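Local coordinates for RING finger protein unkempt homolog (Mus musculus, PDB 5ELH) that binds specific RNA sequences through clustered CCCH zinc fingers and represses translation to shape the early morphology of cortical neurons, at residues A[4-12]-A[87-97]. Residues are numbered along the deposited sequence; the frame is centred on the assembly and turned at random.
Sequences HYTYLKEFR and TERRYHLRYYK
Tyrosines Y91 and Y96 pack against H4, Y7, L8 and F11 in a buried, largely aromatic contact near the centre of the chain. It joins the N-terminal helix 3-10 and the turn after it to the irregular backbone 91-97, with T87 of the short helix 87-90 at one end. No direct hydrogen bond crosses between the segments.

F11 lies over one face of the Y91 ring, its CD2 above the centre. The two planes are inclined at 39°, and F11 CE2 comes within 3.5 Å of Y91 CZ. With CG turned away from the backbone N (chi1 -169°), the F11 ring reaches across to Y91. F11 CZ also sits over the centre of the R12 guanidinium. Y7 runs alongside Y91 and points the same way, with Y7 CD2 3.8 Å from Y91 CE2. Both hydroxyls reach H117, the Y7 OH its ND1 and the Y91 OH its backbone O.

Zinc-binding CCCH fingers contain little regular secondary structure, and here a helix leading into the first finger rests on residues that enter the finger built around C101, C111, C118 and H122. The two segments are 75 residues apart at their closest ends.

Y96 turns an edge toward the face of H4, with the planes at 83° and the centroids 5.7 Å apart. Its OH end meets Y7 CB. L8 CD2 rests on Y96 CD2 at 3.8 Å, while L8 CD1 reaches L93 CD2. K97 passes over a face of the H4 ring with its CB, and its NZ forms a salt bridge with D126.

Two waters bridge the segments. One lies within hydrogen-bonding distance of L8 O and of Y91 O, the latter at 2.7 Å. The other accepts from T87 OG1 at 2.8 Å and, weakly, from R12 NH1. T87 OG1 also hydrogen-bonds to T83 OG1, and the main polar partner of R12 is C32.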
ATOM      1  N   HIS A   4       6.438  -0.926  -9.784  1.00 31.36           N
ATOM      2  CA  HIS A   4       5.766   0.211 -10.413  1.00 25.20           C
ATOM      3  C   HIS A   4       4.504   0.601  -9.649  1.00 27.43           C
ATOM      4  O   HIS A   4       4.246   1.791  -9.418  1.00 26.75           O
ATOM      5  CB  HIS A   4       5.395  -0.108 -11.862  1.00 22.22           C
ATOM      6  CG  HIS A   4       6.571  -0.190 -12.785  1.00 27.30           C
ATOM      7  ND1 HIS A   4       6.448  -0.541 -14.113  1.00 29.64           N
ATOM      8  CD2 HIS A   4       7.889   0.033 -12.574  1.00 27.46           C
ATOM      9  CE1 HIS A   4       7.644  -0.537 -14.678  1.00 27.84           C
ATOM     10  NE2 HIS A   4       8.534  -0.185 -13.766  1.00 28.18           N
ATOM     11  N   TYR A   5       3.712  -0.396  -9.266  1.00 28.93           N
ATOM     12  CA  TYR A   5       2.437  -0.126  -8.602  1.00 32.86           C
ATOM     13  C   TYR A   5       2.642   0.545  -7.244  1.00 28.97           C
ATOM     14  O   TYR A   5       1.890   1.445  -6.868  1.00 29.38           O
ATOM     15  CB  TYR A   5       1.622  -1.414  -8.445  1.00 42.14           C
ATOM     16  CG  TYR A   5       0.310  -1.216  -7.711  1.00 51.77           C
ATOM     17  CD1 TYR A   5      -0.710  -0.446  -8.264  1.00 57.14           C
ATOM     18  CD2 TYR A   5       0.091  -1.798  -6.466  1.00 52.04           C
ATOM     19  CE1 TYR A   5      -1.911  -0.260  -7.597  1.00 57.08           C
ATOM     20  CE2 TYR A   5      -1.106  -1.618  -5.793  1.00 52.85           C
ATOM     21  CZ  TYR A   5      -2.104  -0.850  -6.362  1.00 55.84           C
ATOM     22  OH  TYR A   5      -3.300  -0.665  -5.698  1.00 58.55           O
ATOM     23  N   THR A   6       3.664   0.117  -6.516  1.00 21.92           N
ATOM     24  CA  THR A   6       3.948   0.697  -5.206  1.00 28.87           C
ATOM     25  C   THR A   6       4.361   2.170  -5.331  1.00 27.93           C
ATOM     26  O   THR A   6       3.921   3.007  -4.540  1.00 28.01           O
ATOM     27  CB  THR A   6       5.040  -0.092  -4.467  1.00 38.53           C
ATOM     28  OG1 THR A   6       6.300   0.110  -5.116  1.00 49.72           O
ATOM     29  CG2 THR A   6       4.703  -1.581  -4.451  1.00 37.01           C
ATOM     30  N   TYR A   7       5.181   2.491  -6.331  1.00 22.45           N
ATOM     31  CA  TYR A   7       5.543   3.885  -6.592  1.00 18.91           C
ATOM     32  C   TYR A   7       4.337   4.719  -7.012  1.00 18.79           C
ATOM     33  O   TYR A   7       4.104   5.811  -6.478  1.00 20.65           O
ATOM     34  CB  TYR A   7       6.655   3.979  -7.636  1.00 22.05           C
ATOM     35  CG  TYR A   7       8.028   3.895  -7.019  1.00 25.60           C
ATOM     36  CD1 TYR A   7       8.615   2.671  -6.755  1.00 28.54           C
ATOM     37  CD2 TYR A   7       8.722   5.047  -6.657  1.00 21.98           C
ATOM     38  CE1 TYR A   7       9.862   2.589  -6.171  1.00 33.75           C
ATOM     39  CE2 TYR A   7       9.979   4.971  -6.065  1.00 23.19           C
ATOM     40  CZ  TYR A   7      10.538   3.744  -5.826  1.00 29.60           C
ATOM     41  OH  TYR A   7      11.786   3.664  -5.242  1.00 26.61           O
ATOM     42  N   LEU A   8       3.564   4.204  -7.960  1.00 15.89           N
ATOM     43  CA  LEU A   8       2.389   4.925  -8.454  1.00 18.78           C
ATOM     44  C   LEU A   8       1.403   5.276  -7.339  1.00 24.01           C
ATOM     45  O   LEU A   8       0.902   6.402  -7.264  1.00 23.84           O
ATOM     46  CB  LEU A   8       1.675   4.096  -9.512  1.00 20.81           C
ATOM     47  CG  LEU A   8       2.403   4.033 -10.849  1.00 24.42           C
ATOM     48  CD1 LEU A   8       1.876   2.884 -11.673  1.00 22.27           C
ATOM     49  CD2 LEU A   8       2.253   5.353 -11.582  1.00 20.11           C
ATOM     50  N   LYS A   9       1.132   4.304  -6.479  1.00 23.33           N
ATOM     51  CA  LYS A   9       0.121   4.448  -5.443  1.00 24.43           C
ATOM     52  C   LYS A   9       0.646   5.175  -4.207  1.00 28.03           C
ATOM     53  O   LYS A   9      -0.080   5.943  -3.578  1.00 30.99           O
ATOM     54  CB  LYS A   9      -0.385   3.062  -5.041  1.00 28.86           C
ATOM     55  CG  LYS A   9      -1.393   3.043  -3.893  1.00 38.13           C
ATOM     56  CD  LYS A   9      -1.664   1.615  -3.431  1.00 45.88           C
ATOM     57  CE  LYS A   9      -2.828   1.540  -2.459  1.00 51.99           C
ATOM     58  NZ  LYS A   9      -3.839   0.539  -2.904  1.00 55.17           N
ATOM     59  N   GLU A  10       1.905   4.939  -3.862  1.00 21.31           N
ATOM     60  CA  GLU A  10       2.388   5.282  -2.526  1.00 31.35           C
ATOM     61  C   GLU A  10       3.479   6.349  -2.455  1.00 31.04           C
ATOM     62  O   GLU A  10       3.563   7.055  -1.446  1.00 32.48           O
ATOM     63  CB  GLU A  10       2.873   4.014  -1.810  1.00 41.75           C
ATOM     64  CG  GLU A  10       1.936   2.822  -1.978  1.00 53.92           C
ATOM     65  CD  GLU A  10       1.753   2.020  -0.701  1.00 64.30           C
ATOM     66  OE1 GLU A  10       2.757   1.758   0.001  1.00 61.85           O
ATOM     67  OE2 GLU A  10       0.594   1.655  -0.400  1.00 71.57           O
ATOM     68  N   PHE A  11       4.313   6.470  -3.489  1.00 22.08           N
ATOM     69  CA  PHE A  11       5.483   7.352  -3.405  1.00 19.43           C
ATOM     70  C   PHE A  11       5.133   8.779  -2.982  1.00 22.13           C
ATOM     71  O   PHE A  11       4.376   9.480  -3.654  1.00 22.99           O
ATOM     72  CB  PHE A  11       6.284   7.379  -4.706  1.00 24.18           C
ATOM     73  CG  PHE A  11       7.633   8.053  -4.574  1.00 23.01           C
ATOM     74  CD1 PHE A  11       8.620   7.509  -3.769  1.00 29.19           C
ATOM     75  CD2 PHE A  11       7.907   9.229  -5.256  1.00 23.58           C
ATOM     76  CE1 PHE A  11       9.860   8.126  -3.650  1.00 28.62           C
ATOM     77  CE2 PHE A  11       9.138   9.848  -5.144  1.00 25.66           C
ATOM     78  CZ  PHE A  11      10.115   9.302  -4.338  1.00 25.77           C
ATOM     79  N   ARG A  12       5.678   9.170  -1.834  1.00 21.33           N
ATOM     80  CA  ARG A  12       5.555  10.527  -1.302  1.00 23.61           C
ATOM     81  C   ARG A  12       4.111  10.967  -1.102  1.00 21.43           C
ATOM     82  O   ARG A  12       3.809  12.161  -1.171  1.00 21.37           O
ATOM     83  CB  ARG A  12       6.269  11.517  -2.218  1.00 24.23           C
ATOM     84  CG  ARG A  12       7.739  11.238  -2.380  1.00 33.44           C
ATOM     85  CD  ARG A  12       8.558  11.840  -1.272  1.00 32.54           C
ATOM     86  NE  ARG A  12       9.977  11.605  -1.496  1.00 40.34           N
ATOM     87  CZ  ARG A  12      10.708  12.237  -2.408  1.00 35.40           C
ATOM     88  NH1 ARG A  12      10.169  13.159  -3.204  1.00 29.49           N
ATOM     89  NH2 ARG A  12      11.985  11.942  -2.525  1.00 26.38           N
ATOM     90  N   THR A  87       7.021  15.905  -8.616  1.00 20.02           N
ATOM     91  CA  THR A  87       6.679  14.505  -8.406  1.00 26.17           C
ATOM     92  C   THR A  87       5.255  14.115  -8.800  1.00 19.42           C
ATOM     93  O   THR A  87       5.001  12.938  -9.032  1.00 17.32           O
ATOM     94  CB  THR A  87       6.938  14.064  -6.951  1.00 25.10           C
ATOM     95  OG1 THR A  87       6.214  14.906  -6.052  1.00 20.86           O
ATOM     96  CG2 THR A  87       8.434  14.129  -6.628  1.00 27.63           C
ATOM     97  N   GLU A  88       4.316  15.059  -8.876  1.00 18.72           N
ATOM     98  CA  GLU A  88       2.976  14.680  -9.309  1.00 16.94           C
ATOM     99  C   GLU A  88       2.996  14.282 -10.785  1.00 18.14           C
ATOM    100  O   GLU A  88       2.321  13.339 -11.188  1.00 22.08           O
ATOM    101  CB  GLU A  88       1.932  15.776  -9.035  1.00 14.17           C
ATOM    102  CG  GLU A  88       1.476  15.794  -7.579  1.00 16.43           C
ATOM    103  CD  GLU A  88       0.150  16.522  -7.360  1.00 16.33           C
ATOM    104  OE1 GLU A  88      -0.361  17.176  -8.301  1.00 20.50           O
ATOM    105  OE2 GLU A  88      -0.386  16.411  -6.240  1.00 23.67           O
ATOM    106  N   ARG A  89       3.780  14.990 -11.588  1.00 13.32           N
ATOM    107  CA  ARG A  89       3.874  14.679 -13.013  1.00 13.73           C
ATOM    108  C   ARG A  89       4.704  13.420 -13.239  1.00 16.35           C
ATOM    109  O   ARG A  89       4.328  12.542 -14.007  1.00 19.89           O
ATOM    110  CB  ARG A  89       4.502  15.856 -13.762  1.00 14.63           C
ATOM    111  CG  ARG A  89       4.814  15.569 -15.215  1.00 26.96           C
ATOM    112  CD  ARG A  89       4.070  16.435 -16.189  1.00 24.01           C
ATOM    113  NE  ARG A  89       4.976  17.326 -16.890  1.00 33.88           N
ATOM    114  CZ  ARG A  89       4.881  17.659 -18.173  1.00 27.54           C
ATOM    115  NH1 ARG A  89       3.897  17.196 -18.928  1.00 29.69           N
ATOM    116  NH2 ARG A  89       5.788  18.466 -18.703  1.00 28.75           N
ATOM    117  N   ARG A  90       5.836  13.339 -12.555  1.00 15.86           N
ATOM    118  CA  ARG A  90       6.791  12.267 -12.791  1.00 15.13           C
ATOM    119  C   ARG A  90       6.274  10.892 -12.362  1.00 14.83           C
ATOM    120  O   ARG A  90       6.687   9.872 -12.911  1.00 17.81           O
ATOM    121  CB  ARG A  90       8.109  12.602 -12.087  1.00 16.16           C
ATOM    122  CG  ARG A  90       8.941  13.646 -12.831  1.00 20.78           C
ATOM    123  CD  ARG A  90      10.108  14.190 -12.006  1.00 30.39           C
ATOM    124  NE  ARG A  90      10.930  13.145 -11.394  1.00 46.14           N
ATOM    125  CZ  ARG A  90      11.993  12.577 -11.963  1.00 62.10           C
ATOM    126  NH1 ARG A  90      12.378  12.933 -13.186  1.00 69.11           N
ATOM    127  NH2 ARG A  90      12.672  11.638 -11.310  1.00 62.37           N
ATOM    128  N   TYR A  91       5.379  10.862 -11.381  1.00 14.23           N
ATOM    129  CA  TYR A  91       4.827   9.605 -10.879  1.00 14.11           C
ATOM    130  C   TYR A  91       3.362   9.442 -11.277  1.00 13.31           C
ATOM    131  O   TYR A  91       2.636   8.617 -10.723  1.00 14.03           O
ATOM    132  CB  TYR A  91       5.040   9.492  -9.369  1.00 15.42           C
ATOM    133  CG  TYR A  91       6.521   9.454  -9.063  1.00 17.19           C
ATOM    134  CD1 TYR A  91       7.233  10.627  -8.854  1.00 19.83           C
ATOM    135  CD2 TYR A  91       7.219   8.256  -9.063  1.00 22.19           C
ATOM    136  CE1 TYR A  91       8.580  10.611  -8.608  1.00 23.99           C
ATOM    137  CE2 TYR A  91       8.564   8.227  -8.821  1.00 17.48           C
ATOM    138  CZ  TYR A  91       9.248   9.409  -8.596  1.00 23.36           C
ATOM    139  OH  TYR A  91      10.604   9.402  -8.352  1.00 27.03           O
ATOM    140  N   HIS A  92       2.960  10.215 -12.273  1.00 12.96           N
ATOM    141  CA  HIS A  92       1.611  10.137 -12.832  1.00 12.43           C
ATOM    142  C   HIS A  92       1.460   8.873 -13.680  1.00 19.44           C
ATOM    143  O   HIS A  92       2.426   8.410 -14.315  1.00 14.41           O
ATOM    144  CB  HIS A  92       1.348  11.373 -13.695  1.00 13.99           C
ATOM    145  CG  HIS A  92      -0.102  11.709 -13.872  1.00 14.85           C
ATOM    146  ND1 HIS A  92      -0.960  10.949 -14.641  1.00 14.09           N
ATOM    147  CD2 HIS A  92      -0.834  12.748 -13.407  1.00 15.68           C
ATOM    148  CE1 HIS A  92      -2.165  11.491 -14.617  1.00 12.30           C
ATOM    149  NE2 HIS A  92      -2.113  12.590 -13.888  1.00 13.81           N
ATOM    150  N   LEU A  93       0.252   8.318 -13.672  1.00 18.20           N
ATOM    151  CA  LEU A  93      -0.095   7.149 -14.492  1.00 20.61           C
ATOM    152  C   LEU A  93       0.247   7.344 -15.971  1.00 18.37           C
ATOM    153  O   LEU A  93       0.620   6.402 -16.664  1.00 18.91           O
ATOM    154  CB  LEU A  93      -1.586   6.824 -14.342  1.00 15.87           C
ATOM    155  CG  LEU A  93      -1.967   6.137 -13.028  1.00 18.17           C
ATOM    156  CD1 LEU A  93      -3.466   6.252 -12.761  1.00 16.46           C
ATOM    157  CD2 LEU A  93      -1.524   4.682 -13.041  1.00 21.48           C
ATOM    158  N   ARG A  94       0.165   8.586 -16.427  1.00 14.20           N
ATOM    159  CA  ARG A  94       0.425   8.945 -17.809  1.00 16.82           C
ATOM    160  C   ARG A  94       1.891   8.826 -18.199  1.00 19.66           C
ATOM    161  O   ARG A  94       2.205   8.489 -19.340  1.00 16.84           O
ATOM    162  CB  ARG A  94      -0.032  10.386 -18.047  1.00 18.82           C
ATOM    163  CG  ARG A  94       0.362  10.973 -19.395  1.00 16.40           C
ATOM    164  CD  ARG A  94      -0.252  10.193 -20.543  1.00 17.70           C
ATOM    165  NE  ARG A  94       0.076  10.792 -21.832  1.00 25.78           N
ATOM    166  CZ  ARG A  94       1.162  10.512 -22.542  1.00 25.79           C
ATOM    167  NH1 ARG A  94       2.055   9.630 -22.097  1.00 21.98           N
ATOM    168  NH2 ARG A  94       1.353  11.120 -23.706  1.00 26.44           N
ATOM    169  N   TYR A  95       2.780   9.118 -17.259  1.00 13.98           N
ATOM    170  CA  TYR A  95       4.192   9.315 -17.578  1.00 14.74           C
ATOM    171  C   TYR A  95       5.203   8.422 -16.858  1.00 15.87           C
ATOM    172  O   TYR A  95       6.285   8.169 -17.397  1.00 19.58           O
ATOM    173  CB  TYR A  95       4.567  10.772 -17.345  1.00 14.62           C
ATOM    174  CG  TYR A  95       3.996  11.712 -18.369  1.00 17.61           C
ATOM    175  CD1 TYR A  95       4.275  11.540 -19.717  1.00 17.34           C
ATOM    176  CD2 TYR A  95       3.188  12.780 -17.992  1.00 20.30           C
ATOM    177  CE1 TYR A  95       3.777  12.391 -20.662  1.00 17.22           C
ATOM    178  CE2 TYR A  95       2.670  13.647 -18.942  1.00 19.72           C
ATOM    179  CZ  TYR A  95       2.964  13.440 -20.276  1.00 17.91           C
ATOM    180  OH  TYR A  95       2.481  14.285 -21.237  1.00 21.47           O
ATOM    181  N   TYR A  96       4.881   7.939 -15.666  1.00 16.45           N
ATOM    182  CA  TYR A  96       5.851   7.165 -14.886  1.00 16.56           C
ATOM    183  C   TYR A  96       6.431   5.987 -15.678  1.00 19.13           C
ATOM    184  O   TYR A  96       5.698   5.152 -16.204  1.00 16.64           O
ATOM    185  CB  TYR A  96       5.210   6.669 -13.588  1.00 19.82           C
ATOM    186  CG  TYR A  96       6.120   5.861 -12.699  1.00 16.08           C
ATOM    187  CD1 TYR A  96       7.230   6.433 -12.090  1.00 16.64           C
ATOM    188  CD2 TYR A  96       5.853   4.527 -12.448  1.00 17.53           C
ATOM    189  CE1 TYR A  96       8.060   5.688 -11.270  1.00 22.73           C
ATOM    190  CE2 TYR A  96       6.676   3.775 -11.630  1.00 23.44           C
ATOM    191  CZ  TYR A  96       7.771   4.361 -11.041  1.00 24.30           C
ATOM    192  OH  TYR A  96       8.573   3.604 -10.232  1.00 23.70           O
ATOM    193  N   LYS A  97       7.759   5.959 -15.761  1.00 17.65           N
ATOM    194  CA  LYS A  97       8.518   4.900 -16.451  1.00 19.98           C
ATOM    195  C   LYS A  97       8.072   4.625 -17.886  1.00 23.80           C
ATOM    196  O   LYS A  97       8.179   3.487 -18.355  1.00 19.98           O
ATOM    197  CB  LYS A  97       8.461   3.588 -15.660  1.00 19.35           C
ATOM    198  CG  LYS A  97       8.937   3.693 -14.218  1.00 21.07           C
ATOM    199  CD  LYS A  97      10.391   3.398 -14.094  1.00 24.21           C
ATOM    200  CE  LYS A  97      10.848   3.556 -12.667  1.00 27.52           C
ATOM    201  NZ  LYS A  97      12.310   3.373 -12.581  1.00 26.64           N
TER
HETATM  202  O   HOH W   1       0.151   8.113  -9.871  1.00 17.23           O
HETATM  203  O   HOH W   2       7.901  15.238  -3.826  1.00 20.99           O